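Local coordinates for protein cysteine synthase (Helicobacter pylori, PDB 6AHI) that catalyses the pyridoxal phosphate-dependent synthesis of L-cysteine from O-acetyl-L-serine and sulfide, and also acts as an O-acetylserine-dependent cystathionine beta-synthase, at residues D246-S251 and A275-Q280; V204-S209 and G217-E222; R254-A257 and G261-V264; T173-G178 and G183-T188; Y33-H38 and V165-T170. All blocks are in the same frame, centred on the assembly; numbering follows the deposited sequence.

In the fold
The five contacts illustrate how chemistry follows depth in a pyridoxal-phosphate enzyme. Contact 4 lies nearest the centre of the chain and contact 3 is likewise buried; one rests on aromatic and methyl packing, the other on backbone bonds with aliphatic side chains beside them. Contact 1 is a surface ion pair, while contacts 2 and 5 are partly buried and mix polar with apolar touches. Helix 246-260 serves both contact 1, near its start, and contact 3, near its end. Contacts 2, 4 and 5 all reach the mixed sheet, where strands 174-178 and 200-206 are neighbours. D246 joins contact 1 to contact 2, and contacts 3 and 5 both touch the second subunit.

Contact 1. Residues D246-S251 and A275-Q280; sequences DEEGFS and ALKEAQ
K277 reaches out from helix 266-281 to meet E248 of helix 246-260, and its side chain can be followed atom by atom. CB, CG and CD make no contact with E248; the K277 side chain also touches E242 and I244 of the edge strand 240-244. CG sits opposite the carbonyl carbon (chi1 -71°), and from there the chain is fully extended, which spends its whole length on bridging the gap between the helices. CE is the first atom to meet the partner, 3.5 Å from E248 OE1 and 3.7 Å from E248 OE2. The ammonium then settles on one oxygen: K277 NZ donates to E248 OE1 at 2.8 Å, while E248 OE2 remains 3.8 Å from K277 NZ. The approach is from the syn side of the carboxylate, 21° out of its plane. E248 is also extended, and the two chains come from opposite directions to meet in the gap, the lysine spanning more of it. Nothing else crosses between the two segments. This is a surface salt bridge between helices 246-260 and 266-281, which follow one another in the chain beside the six-stranded mixed sheet, away from the cofactor site.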
# COMPACT_ATOMS: atom_id res chain seq x y z
N ASP A 246 -22.08 -2.84 -11.61
CA ASP A 246 -21.28 -3.47 -10.61
C ASP A 246 -20.61 -4.71 -11.20
O ASP A 246 -19.45 -4.95 -10.93
CB ASP A 246 -22.11 -3.86 -9.38
CG ASP A 246 -22.48 -2.67 -8.51
OD1 ASP A 246 -21.75 -1.66 -8.58
OD2 ASP A 246 -23.50 -2.77 -7.77
N GLU A 247 -21.36 -5.51 -11.98
CA GLU A 247 -20.79 -6.72 -12.56
C GLU A 247 -19.54 -6.38 -13.39
O GLU A 247 -18.52 -7.04 -13.28
CB GLU A 247 -21.81 -7.46 -13.44
CG GLU A 247 -21.52 -8.95 -13.54
CD GLU A 247 -21.87 -9.81 -12.32
OE1 GLU A 247 -22.38 -9.29 -11.29
OE2 GLU A 247 -21.66 -11.03 -12.41
N GLU A 248 -19.63 -5.36 -14.23
CA GLU A 248 -18.53 -5.01 -15.12
C GLU A 248 -17.36 -4.39 -14.33
O GLU A 248 -16.21 -4.71 -14.58
CB GLU A 248 -19.03 -4.09 -16.23
CG GLU A 248 -18.17 -4.16 -17.48
CD GLU A 248 -18.72 -3.43 -18.69
OE1 GLU A 248 -19.39 -2.39 -18.50
OE2 GLU A 248 -18.44 -3.88 -19.83
N GLY A 249 -17.67 -3.52 -13.38
CA GLY A 249 -16.65 -2.84 -12.58
C GLY A 249 -15.86 -3.81 -11.71
O GLY A 249 -14.64 -3.73 -11.65
N PHE A 250 -16.54 -4.75 -11.06
CA PHE A 250 -15.87 -5.73 -10.24
C PHE A 250 -15.09 -6.72 -11.14
O PHE A 250 -14.02 -7.17 -10.77
CB PHE A 250 -16.85 -6.41 -9.27
CG PHE A 250 -17.06 -5.63 -8.00
CD1 PHE A 250 -16.17 -5.73 -6.94
CD2 PHE A 250 -18.11 -4.71 -7.88
CE1 PHE A 250 -16.33 -4.99 -5.78
CE2 PHE A 250 -18.28 -3.98 -6.71
CZ PHE A 250 -17.40 -4.12 -5.65
N SER A 251 -15.63 -7.04 -12.32
CA SER A 251 -14.96 -7.94 -13.24
C SER A 251 -13.59 -7.35 -13.62
O SER A 251 -12.60 -8.06 -13.63
CB SER A 251 -15.79 -8.21 -14.47
OG SER A 251 -15.03 -8.94 -15.42
N ALA A 275 -12.46 3.71 -19.42
CA ALA A 275 -11.34 4.12 -20.25
C ALA A 275 -11.21 3.18 -21.44
O ALA A 275 -10.85 3.63 -22.52
CB ALA A 275 -10.09 4.17 -19.43
N LEU A 276 -11.46 1.89 -21.25
CA LEU A 276 -11.40 0.90 -22.33
C LEU A 276 -12.47 1.19 -23.38
O LEU A 276 -12.20 1.15 -24.57
CB LEU A 276 -11.60 -0.48 -21.69
CG LEU A 276 -10.99 -1.68 -22.38
CD1 LEU A 276 -9.50 -1.43 -22.62
CD2 LEU A 276 -11.22 -2.93 -21.53
N LYS A 277 -13.69 1.52 -22.93
CA LYS A 277 -14.78 1.92 -23.84
C LYS A 277 -14.44 3.19 -24.61
O LYS A 277 -14.65 3.26 -25.85
CB LYS A 277 -16.08 2.06 -23.05
CG LYS A 277 -16.64 0.72 -22.59
CD LYS A 277 -17.94 0.86 -21.83
CE LYS A 277 -18.27 -0.42 -21.13
NZ LYS A 277 -19.56 -0.30 -20.42
N GLU A 278 -13.83 4.16 -23.92
CA GLU A 278 -13.41 5.37 -24.58
C GLU A 278 -12.30 5.07 -25.61
O GLU A 278 -12.38 5.55 -26.75
CB GLU A 278 -13.06 6.44 -23.53
CG GLU A 278 -12.44 7.71 -24.10
CD GLU A 278 -13.37 8.70 -24.81
OE1 GLU A 278 -14.51 8.33 -25.13
OE2 GLU A 278 -12.91 9.84 -25.09
N ALA A 279 -11.26 4.31 -25.23
CA ALA A 279 -10.17 3.99 -26.18
C ALA A 279 -10.74 3.30 -27.43
O ALA A 279 -10.32 3.59 -28.55
CB ALA A 279 -9.10 3.13 -25.56
N GLN A 280 -11.74 2.43 -27.22
CA GLN A 280 -12.29 1.62 -28.30
C GLN A 280 -13.09 2.48 -29.28
O GLN A 280 -13.27 2.05 -30.41
CB GLN A 280 -13.14 0.47 -27.74
CG GLN A 280 -12.27 -0.68 -27.27
CD GLN A 280 -13.04 -1.73 -26.50
OE1 GLN A 280 -14.22 -1.55 -26.21
NE2 GLN A 280 -12.39 -2.84 -26.20

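Contact 2. Residues V204-S209 and G217-E222; sequences VEPEGS and GPHEIE
The imidazole of H219 carries P206 over one face, with P206 CG 3.5 Å above the plane and almost exactly over the ring centre, a CH-pi contact only 7° off the normal. H219 CG sits between the backbone N and the carbonyl carbon (chi1 50°), which brings the ring over the proline. At its edge the ring meets its own segment: H219 ND1 donates to I221 O at 2.7 Å, with the acceptor close to the ring plane. That bond should limit rotation of the imidazole and so help hold its face to P206. The motif beneath is a type II beta turn, P206 to S209, which takes the chain out of strand 200-206, with the loop 217-222 folded back against it. G208 occupies the third position with positive phi, where glycine is favoured, and G208 CA makes a CA-H...O contact with G217 O, 3.4 Å. Beside the stack, E207 O lies 3.2 Å from H219 CB; this buried carbonyl has no hydrogen-bonding partner in the model. The carboxylate of E207 turns to the backbone N of D246, whose own side chain holds the amides of E220 and I221. I221 CD1 lies 3.9 Å from P206 CB, and the isoleucine approaches S267, a probable cofactor-binding residue. G217 N donates to G208 O at 3.0 Å, a bent bond (142° at the hydrogen) between the two segments.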
# COMPACT_ATOMS: atom_id res chain seq x y z
N VAL A 204 -17.14 9.12 -14.80
CA VAL A 204 -17.51 7.73 -14.68
C VAL A 204 -18.34 7.58 -13.40
O VAL A 204 -17.95 8.10 -12.38
CB VAL A 204 -16.27 6.84 -14.66
CG1 VAL A 204 -16.63 5.37 -14.56
CG2 VAL A 204 -15.39 7.11 -15.87
N GLU A 205 -19.46 6.85 -13.50
CA GLU A 205 -20.37 6.62 -12.40
C GLU A 205 -20.80 5.16 -12.46
O GLU A 205 -20.82 4.56 -13.53
CB GLU A 205 -21.60 7.53 -12.51
CG GLU A 205 -22.38 7.31 -13.80
CD GLU A 205 -23.79 7.89 -13.88
OE1 GLU A 205 -24.18 8.60 -12.93
OE2 GLU A 205 -24.48 7.64 -14.91
N PRO A 206 -21.16 4.56 -11.32
CA PRO A 206 -21.76 3.23 -11.30
C PRO A 206 -23.26 3.30 -11.61
O PRO A 206 -23.86 4.35 -11.49
CB PRO A 206 -21.55 2.80 -9.84
CG PRO A 206 -21.70 4.10 -9.08
CD PRO A 206 -21.05 5.14 -9.97
N GLU A 207 -23.83 2.16 -12.02
CA GLU A 207 -25.29 1.99 -12.12
C GLU A 207 -25.89 2.44 -10.79
O GLU A 207 -25.31 2.19 -9.73
CB GLU A 207 -25.67 0.54 -12.44
CG GLU A 207 -25.21 -0.45 -11.37
CD GLU A 207 -25.72 -1.88 -11.55
OE1 GLU A 207 -26.87 -2.03 -12.06
OE2 GLU A 207 -25.01 -2.83 -11.14
N GLY A 208 -27.04 3.13 -10.89
CA GLY A 208 -27.74 3.68 -9.75
C GLY A 208 -27.29 5.08 -9.38
O GLY A 208 -27.79 5.66 -8.41
N SER A 209 -26.35 5.64 -10.16
CA SER A 209 -26.01 7.06 -10.13
C SER A 209 -26.84 7.77 -11.22
O SER A 209 -27.30 7.12 -12.14
CB SER A 209 -24.50 7.20 -10.33
OG SER A 209 -24.04 8.52 -10.13
N GLY A 217 -30.23 4.57 -7.07
CA GLY A 217 -30.29 3.27 -6.45
C GLY A 217 -28.92 2.83 -5.94
O GLY A 217 -27.90 3.41 -6.32
N PRO A 218 -28.84 1.85 -5.02
CA PRO A 218 -27.56 1.43 -4.46
C PRO A 218 -26.69 0.68 -5.48
O PRO A 218 -27.13 0.23 -6.53
CB PRO A 218 -27.97 0.56 -3.26
CG PRO A 218 -29.36 0.07 -3.59
CD PRO A 218 -30.00 1.15 -4.44
N HIS A 219 -25.41 0.59 -5.16
CA HIS A 219 -24.39 0.02 -6.03
C HIS A 219 -23.27 -0.50 -5.13
O HIS A 219 -22.95 0.14 -4.15
CB HIS A 219 -23.90 1.07 -7.04
CG HIS A 219 -23.50 2.38 -6.43
ND1 HIS A 219 -22.25 2.58 -5.86
CD2 HIS A 219 -24.18 3.54 -6.27
CE1 HIS A 219 -22.19 3.81 -5.37
NE2 HIS A 219 -23.36 4.41 -5.61
N GLU A 220 -22.70 -1.67 -5.46
CA GLU A 220 -21.58 -2.21 -4.68
C GLU A 220 -20.28 -1.45 -4.97
O GLU A 220 -19.41 -1.39 -4.10
CB GLU A 220 -21.35 -3.71 -4.93
CG GLU A 220 -20.47 -4.33 -3.84
CD GLU A 220 -20.17 -5.82 -3.86
OE1 GLU A 220 -19.75 -6.35 -4.93
OE2 GLU A 220 -20.30 -6.46 -2.78
N ILE A 221 -20.11 -0.88 -6.18
CA ILE A 221 -18.88 -0.08 -6.44
C ILE A 221 -18.80 1.00 -5.36
O ILE A 221 -19.79 1.65 -5.09
CB ILE A 221 -18.84 0.52 -7.85
CG1 ILE A 221 -18.71 -0.57 -8.92
CG2 ILE A 221 -17.72 1.55 -7.99
CD1 ILE A 221 -19.09 -0.14 -10.32
N GLU A 222 -17.60 1.17 -4.78
CA GLU A 222 -17.38 2.07 -3.66
C GLU A 222 -16.51 3.26 -4.06
O GLU A 222 -15.41 3.10 -4.61
CB GLU A 222 -16.67 1.31 -2.55
CG GLU A 222 -17.47 0.15 -2.00
CD GLU A 222 -17.42 -0.06 -0.50
OE1 GLU A 222 -17.03 0.87 0.22
OE2 GLU A 222 -17.77 -1.17 -0.07

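Contact 3. Residues R254-A257 and G261-V264; sequences RKLA and GLLV
Helix 246-260 ends at G261, where A257 and L256 of its last turns receive the amides of G261 and L262. G261 is the first residue to leave helical geometry, and its positive phi, favourable to glycine, swings the chain back along the helix. G261 N donates to A257 O at 3.0 Å with a bent N-H angle of 136°. The next amide makes the straighter bond: L262 N reaches back to L256 O at 3.1 Å, an N-H angle of 158°. The first is an ordinary i+4 bond of the helix; the second, spanning six residues, ties the returning chain to it. That chain then lays its side chains beside those of the helix. L256 CG lies opposite the carbonyl carbon (chi1 -74°), where its two methyls can part company, CD2 lying 4.2 Å from L262 CD1 while the other branch turns to V264. This apolar layer continues into F19 and F292 of the sheet strands; L262 and L263 also pack on M7 and I107 of the second subunit. A257 CB lies 4.1 Å from L263 CD2. V264 completes the set, its CG2 3.9 Å from L256 CD1.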
# COMPACT_ATOMS: atom_id res chain seq x y z
N ARG A 254 -11.04 -7.40 -10.81
CA ARG A 254 -10.41 -8.74 -10.71
C ARG A 254 -9.36 -8.92 -11.84
O ARG A 254 -8.29 -9.43 -11.59
CB ARG A 254 -11.45 -9.85 -10.73
CG ARG A 254 -12.42 -9.83 -9.56
CD ARG A 254 -13.27 -11.08 -9.50
NE ARG A 254 -14.00 -11.35 -10.75
CZ ARG A 254 -15.24 -10.94 -11.03
NH1 ARG A 254 -15.94 -10.26 -10.13
NH2 ARG A 254 -15.77 -11.19 -12.22
N LYS A 255 -9.67 -8.47 -13.06
CA LYS A 255 -8.74 -8.59 -14.18
C LYS A 255 -7.46 -7.78 -13.93
O LYS A 255 -6.37 -8.24 -14.25
CB LYS A 255 -9.37 -8.11 -15.49
CG LYS A 255 -10.51 -8.95 -16.03
CD LYS A 255 -10.97 -8.34 -17.34
CE LYS A 255 -12.25 -8.94 -17.86
NZ LYS A 255 -12.07 -10.38 -18.07
N LEU A 256 -7.58 -6.58 -13.35
CA LEU A 256 -6.40 -5.76 -13.09
C LEU A 256 -5.44 -6.47 -12.14
O LEU A 256 -4.26 -6.43 -12.35
CB LEU A 256 -6.83 -4.39 -12.56
CG LEU A 256 -7.41 -3.45 -13.62
CD1 LEU A 256 -8.06 -2.25 -12.99
CD2 LEU A 256 -6.34 -2.97 -14.60
N ALA A 257 -5.95 -7.20 -11.16
CA ALA A 257 -5.13 -7.98 -10.25
C ALA A 257 -4.52 -9.21 -10.96
O ALA A 257 -3.31 -9.40 -10.91
CB ALA A 257 -5.99 -8.43 -9.05
N GLY A 261 -1.33 -7.45 -11.93
CA GLY A 261 -0.80 -7.34 -10.56
C GLY A 261 -1.14 -6.03 -9.87
O GLY A 261 -0.49 -5.67 -8.90
N LEU A 262 -2.19 -5.34 -10.35
CA LEU A 262 -2.66 -4.12 -9.75
C LEU A 262 -3.76 -4.47 -8.73
O LEU A 262 -4.78 -5.07 -9.08
CB LEU A 262 -3.18 -3.18 -10.83
CG LEU A 262 -2.10 -2.44 -11.62
CD1 LEU A 262 -2.62 -2.00 -12.98
CD2 LEU A 262 -1.57 -1.25 -10.83
N LEU A 263 -3.53 -4.10 -7.47
CA LEU A 263 -4.45 -4.38 -6.38
C LEU A 263 -5.22 -3.11 -6.02
O LEU A 263 -4.89 -2.41 -5.04
CB LEU A 263 -3.66 -4.93 -5.20
CG LEU A 263 -2.90 -6.22 -5.50
CD1 LEU A 263 -1.97 -6.55 -4.35
CD2 LEU A 263 -3.88 -7.37 -5.74
N VAL A 264 -6.23 -2.80 -6.83
CA VAL A 264 -6.92 -1.53 -6.77
C VAL A 264 -8.39 -1.76 -6.42
O VAL A 264 -8.92 -2.85 -6.58
CB VAL A 264 -6.79 -0.76 -8.08
CG1 VAL A 264 -5.36 -0.27 -8.29
CG2 VAL A 264 -7.27 -1.58 -9.27

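Contact 4. Residues T173-G178 and G183-T188; sequences TSFVAG and GTFAGT
F175 and F185 lie with their ring planes nearly parallel, at 18°, but slid so far apart that they barely overlap; the centroids are 5.8 Å from each other. The rings therefore meet along their margins, closest at F175 CE2 and F185 CD1, 3.8 Å. Both rings swing away from their backbone N atoms, chi1 being close to 180° in each, and this brings the F175 ring to the helix and the F185 ring obliquely over the strand. The F175 ring also presents its edge to F185 O, which lies near the ring plane. T188 crosses the end of the same ring at about a right angle, with T188 CG2 3.5 Å from F175 CZ. Its hydroxyl is turned back into the helix: T188 OG1 donates to T184 O at 2.8 Å, while T188 N reaches that carbonyl from the opposite face, so two donors grip one oxygen. A177 CB touches F185 CD1 at 4.0 Å. Where the strand ends, a water joins the elements, donating to G178 O and accepting from F185 N. T184 OG1 bonds a phosphate oxygen of the lysine-bound cofactor at position 46. Strand 174-178 and helix 183-195, packed antiparallel, open a beta-alpha-beta unit of this pyridoxal-phosphate fold; the glycine-rich turn joining them, as in relatives, probably binds the cofactor phosphate, consistent with the T184 bond.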
# COMPACT_ATOMS: atom_id res chain seq x y z
N THR A 173 -5.70 12.45 -25.59
CA THR A 173 -6.89 12.54 -26.38
C THR A 173 -8.11 12.70 -25.45
O THR A 173 -9.06 13.43 -25.78
CB THR A 173 -7.07 11.28 -27.23
OG1 THR A 173 -5.82 10.95 -27.87
CG2 THR A 173 -8.17 11.44 -28.26
N SER A 174 -8.08 12.01 -24.32
CA SER A 174 -9.20 11.93 -23.43
C SER A 174 -8.73 11.75 -21.98
O SER A 174 -7.70 11.12 -21.69
CB SER A 174 -10.11 10.79 -23.88
OG SER A 174 -11.27 10.74 -23.03
N PHE A 175 -9.55 12.27 -21.06
CA PHE A 175 -9.44 12.11 -19.63
C PHE A 175 -10.75 11.50 -19.11
O PHE A 175 -11.82 12.04 -19.30
CB PHE A 175 -9.16 13.44 -18.95
CG PHE A 175 -9.15 13.41 -17.44
CD1 PHE A 175 -8.40 12.45 -16.76
CD2 PHE A 175 -9.89 14.32 -16.69
CE1 PHE A 175 -8.38 12.42 -15.38
CE2 PHE A 175 -9.86 14.28 -15.31
CZ PHE A 175 -9.11 13.34 -14.65
N VAL A 176 -10.61 10.34 -18.47
CA VAL A 176 -11.69 9.54 -18.00
C VAL A 176 -11.47 9.33 -16.50
O VAL A 176 -10.44 8.76 -16.14
CB VAL A 176 -11.70 8.18 -18.72
CG1 VAL A 176 -12.79 7.27 -18.19
CG2 VAL A 176 -11.79 8.35 -20.24
N ALA A 177 -12.44 9.74 -15.66
CA ALA A 177 -12.24 9.61 -14.22
C ALA A 177 -13.58 9.44 -13.50
O ALA A 177 -14.59 10.02 -13.93
CB ALA A 177 -11.50 10.82 -13.68
N GLY A 178 -13.56 8.62 -12.45
CA GLY A 178 -14.70 8.41 -11.57
C GLY A 178 -15.07 9.69 -10.82
O GLY A 178 -14.20 10.51 -10.49
N GLY A 183 -14.56 16.33 -7.30
CA GLY A 183 -13.37 17.18 -7.18
C GLY A 183 -12.20 16.70 -8.04
O GLY A 183 -11.59 17.49 -8.75
N THR A 184 -11.86 15.42 -7.96
CA THR A 184 -10.72 14.87 -8.74
C THR A 184 -10.91 15.17 -10.22
O THR A 184 -10.01 15.72 -10.89
CB THR A 184 -10.55 13.36 -8.55
OG1 THR A 184 -10.32 13.06 -7.18
CG2 THR A 184 -9.38 12.80 -9.33
N PHE A 185 -12.11 14.81 -10.73
CA PHE A 185 -12.44 14.96 -12.13
C PHE A 185 -12.40 16.43 -12.53
O PHE A 185 -11.72 16.80 -13.49
CB PHE A 185 -13.82 14.35 -12.41
CG PHE A 185 -14.30 14.53 -13.83
CD1 PHE A 185 -13.62 13.95 -14.87
CD2 PHE A 185 -15.43 15.29 -14.11
CE1 PHE A 185 -14.05 14.12 -16.18
CE2 PHE A 185 -15.86 15.45 -15.41
CZ PHE A 185 -15.18 14.83 -16.44
N ALA A 186 -13.09 17.29 -11.77
CA ALA A 186 -13.24 18.68 -12.14
C ALA A 186 -11.91 19.44 -12.08
O ALA A 186 -11.64 20.29 -12.92
CB ALA A 186 -14.26 19.36 -11.25
N GLY A 187 -11.12 19.20 -11.03
CA GLY A 187 -9.85 19.90 -10.82
C GLY A 187 -8.83 19.55 -11.90
O GLY A 187 -8.16 20.44 -12.49
N THR A 188 -8.71 18.26 -12.16
CA THR A 188 -7.79 17.72 -13.12
C THR A 188 -8.23 18.14 -14.52
O THR A 188 -7.39 18.58 -15.31
CB THR A 188 -7.67 16.20 -13.00
OG1 THR A 188 -7.37 15.87 -11.65
CG2 THR A 188 -6.58 15.62 -13.88
O HOH W 1 -14.12 12.96 -9.48

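Contact 5. Residues Y33-H38 and V165-T170; sequences YAKLEH and VQELGT
K35 is bent at its second torsion (chi2 71°) after leaving on the side away from its backbone N, and this bend lifts the ammonium from strand 31-36 to the carboxylate of E167. E167 meets it from helix 160-168 with an extended chain that crosses the lysine at about a right angle. The contact is a helix-on-strand packing of the mixed sheet: the last turn of the helix packs on strand 31-36, with E167 also touching V16 of the neighbouring strand 16-19. K35 NZ donates to E167 OE1 at 2.7 Å, approaching from above the carboxylate plane, 39° out of it, while E167 OE2 stands 3.7 Å from K35 NZ. The ammonium is also held by the carboxylate of E163, one turn earlier in the same helix, and by the backbone carbonyl of T14; three oxygens thus hold it, which should favour its charged form. Two glutamates of one helix share one lysine of the strand. Next to this polar pair is an apolar one. L168 and Y33 slide past each other in opposite directions, each leucine methyl finding a different part of the tyrosine. Y33 OH is hydrogen-bonded to Q287 OE1, which may help fix the ring, and L168 also packs on I3 of the second subunit, so the helix end is shared with the dimer contact. L168 CD1 rests 3.9 Å from Y33 CB, and L168 CD2 lies over the ring face in a CH-pi contact, 4.3 Å from the Y33 ring centroid and 27° off the normal.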
# COMPACT_ATOMS: atom_id res chain seq x y z
N TYR A 33 -3.28 5.27 -20.04
CA TYR A 33 -2.41 5.58 -18.94
C TYR A 33 -3.25 5.73 -17.67
O TYR A 33 -4.08 6.57 -17.62
CB TYR A 33 -1.68 6.88 -19.20
CG TYR A 33 -0.81 6.82 -20.42
CD1 TYR A 33 0.47 6.31 -20.34
CD2 TYR A 33 -1.26 7.24 -21.65
CE1 TYR A 33 1.30 6.28 -21.43
CE2 TYR A 33 -0.44 7.18 -22.78
CZ TYR A 33 0.85 6.72 -22.66
OH TYR A 33 1.68 6.67 -23.77
N ALA A 34 -2.91 4.95 -16.65
CA ALA A 34 -3.55 5.03 -15.38
C ALA A 34 -2.57 5.59 -14.37
O ALA A 34 -1.52 4.99 -14.08
CB ALA A 34 -4.06 3.70 -14.92
N LYS A 35 -2.95 6.74 -13.82
CA LYS A 35 -2.22 7.31 -12.73
C LYS A 35 -2.53 6.51 -11.46
O LYS A 35 -3.69 6.38 -11.09
CB LYS A 35 -2.60 8.78 -12.67
CG LYS A 35 -1.83 9.57 -11.63
CD LYS A 35 -0.41 9.78 -11.98
CE LYS A 35 0.13 10.98 -11.25
NZ LYS A 35 1.60 10.92 -11.16
N LEU A 36 -1.49 5.95 -10.83
CA LEU A 36 -1.62 5.00 -9.74
C LEU A 36 -1.61 5.71 -8.37
O LEU A 36 -0.64 5.58 -7.60
CB LEU A 36 -0.47 3.98 -9.83
CG LEU A 36 -0.39 3.20 -11.14
CD1 LEU A 36 0.65 2.10 -11.01
CD2 LEU A 36 -1.76 2.66 -11.51
N GLU A 37 -2.73 6.34 -8.05
CA GLU A 37 -2.90 7.14 -6.86
C GLU A 37 -3.08 6.26 -5.62
O GLU A 37 -2.95 6.74 -4.53
CB GLU A 37 -4.07 8.07 -7.06
CG GLU A 37 -3.71 9.18 -8.02
CD GLU A 37 -2.58 10.05 -7.50
OE1 GLU A 37 -2.73 10.61 -6.36
OE2 GLU A 37 -1.51 10.14 -8.18
N HIS A 38 -3.34 4.98 -5.83
CA HIS A 38 -3.45 4.02 -4.73
C HIS A 38 -2.10 3.81 -4.05
O HIS A 38 -2.08 3.28 -2.92
CB HIS A 38 -4.08 2.71 -5.22
CG HIS A 38 -3.20 1.86 -6.08
ND1 HIS A 38 -2.75 2.27 -7.32
CD2 HIS A 38 -2.73 0.62 -5.89
CE1 HIS A 38 -2.02 1.30 -7.85
NE2 HIS A 38 -2.01 0.27 -7.00
N VAL A 165 0.92 16.11 -16.53
CA VAL A 165 1.44 16.70 -17.75
C VAL A 165 2.97 16.62 -17.77
O VAL A 165 3.54 16.45 -18.82
CB VAL A 165 0.94 18.13 -17.98
CG1 VAL A 165 1.61 18.75 -19.20
CG2 VAL A 165 -0.56 18.14 -18.14
N GLN A 166 3.63 16.74 -16.61
CA GLN A 166 5.11 16.58 -16.56
C GLN A 166 5.52 15.19 -17.05
O GLN A 166 6.50 15.07 -17.73
CB GLN A 166 5.66 16.75 -15.15
CG GLN A 166 5.69 18.20 -14.69
CD GLN A 166 6.34 18.34 -13.33
OE1 GLN A 166 7.16 17.51 -12.92
NE2 GLN A 166 5.95 19.39 -12.62
N GLU A 167 4.78 14.14 -16.67
CA GLU A 167 5.12 12.75 -17.01
C GLU A 167 4.66 12.40 -18.44
O GLU A 167 5.31 11.64 -19.13
CB GLU A 167 4.41 11.72 -16.12
CG GLU A 167 4.74 11.73 -14.64
CD GLU A 167 3.83 10.82 -13.80
OE1 GLU A 167 2.64 11.20 -13.65
OE2 GLU A 167 4.32 9.71 -13.33
N LEU A 168 3.47 12.85 -18.85
CA LEU A 168 2.89 12.34 -20.10
C LEU A 168 2.90 13.36 -21.23
O LEU A 168 2.65 12.97 -22.36
CB LEU A 168 1.44 11.89 -19.86
CG LEU A 168 1.26 10.80 -18.81
CD1 LEU A 168 -0.21 10.44 -18.72
CD2 LEU A 168 2.13 9.59 -19.13
N GLY A 169 3.16 14.64 -20.94
CA GLY A 169 3.08 15.69 -21.95
C GLY A 169 1.63 16.03 -22.33
O GLY A 169 0.66 15.72 -21.58
N THR A 170 1.46 16.61 -23.51
CA THR A 170 0.21 17.14 -23.95
C THR A 170 -0.45 16.24 -24.99
O THR A 170 -1.51 16.58 -25.45
CB THR A 170 0.37 18.57 -24.48
OG1 THR A 170 1.20 18.56 -25.63
CG2 THR A 170 0.92 19.53 -23.44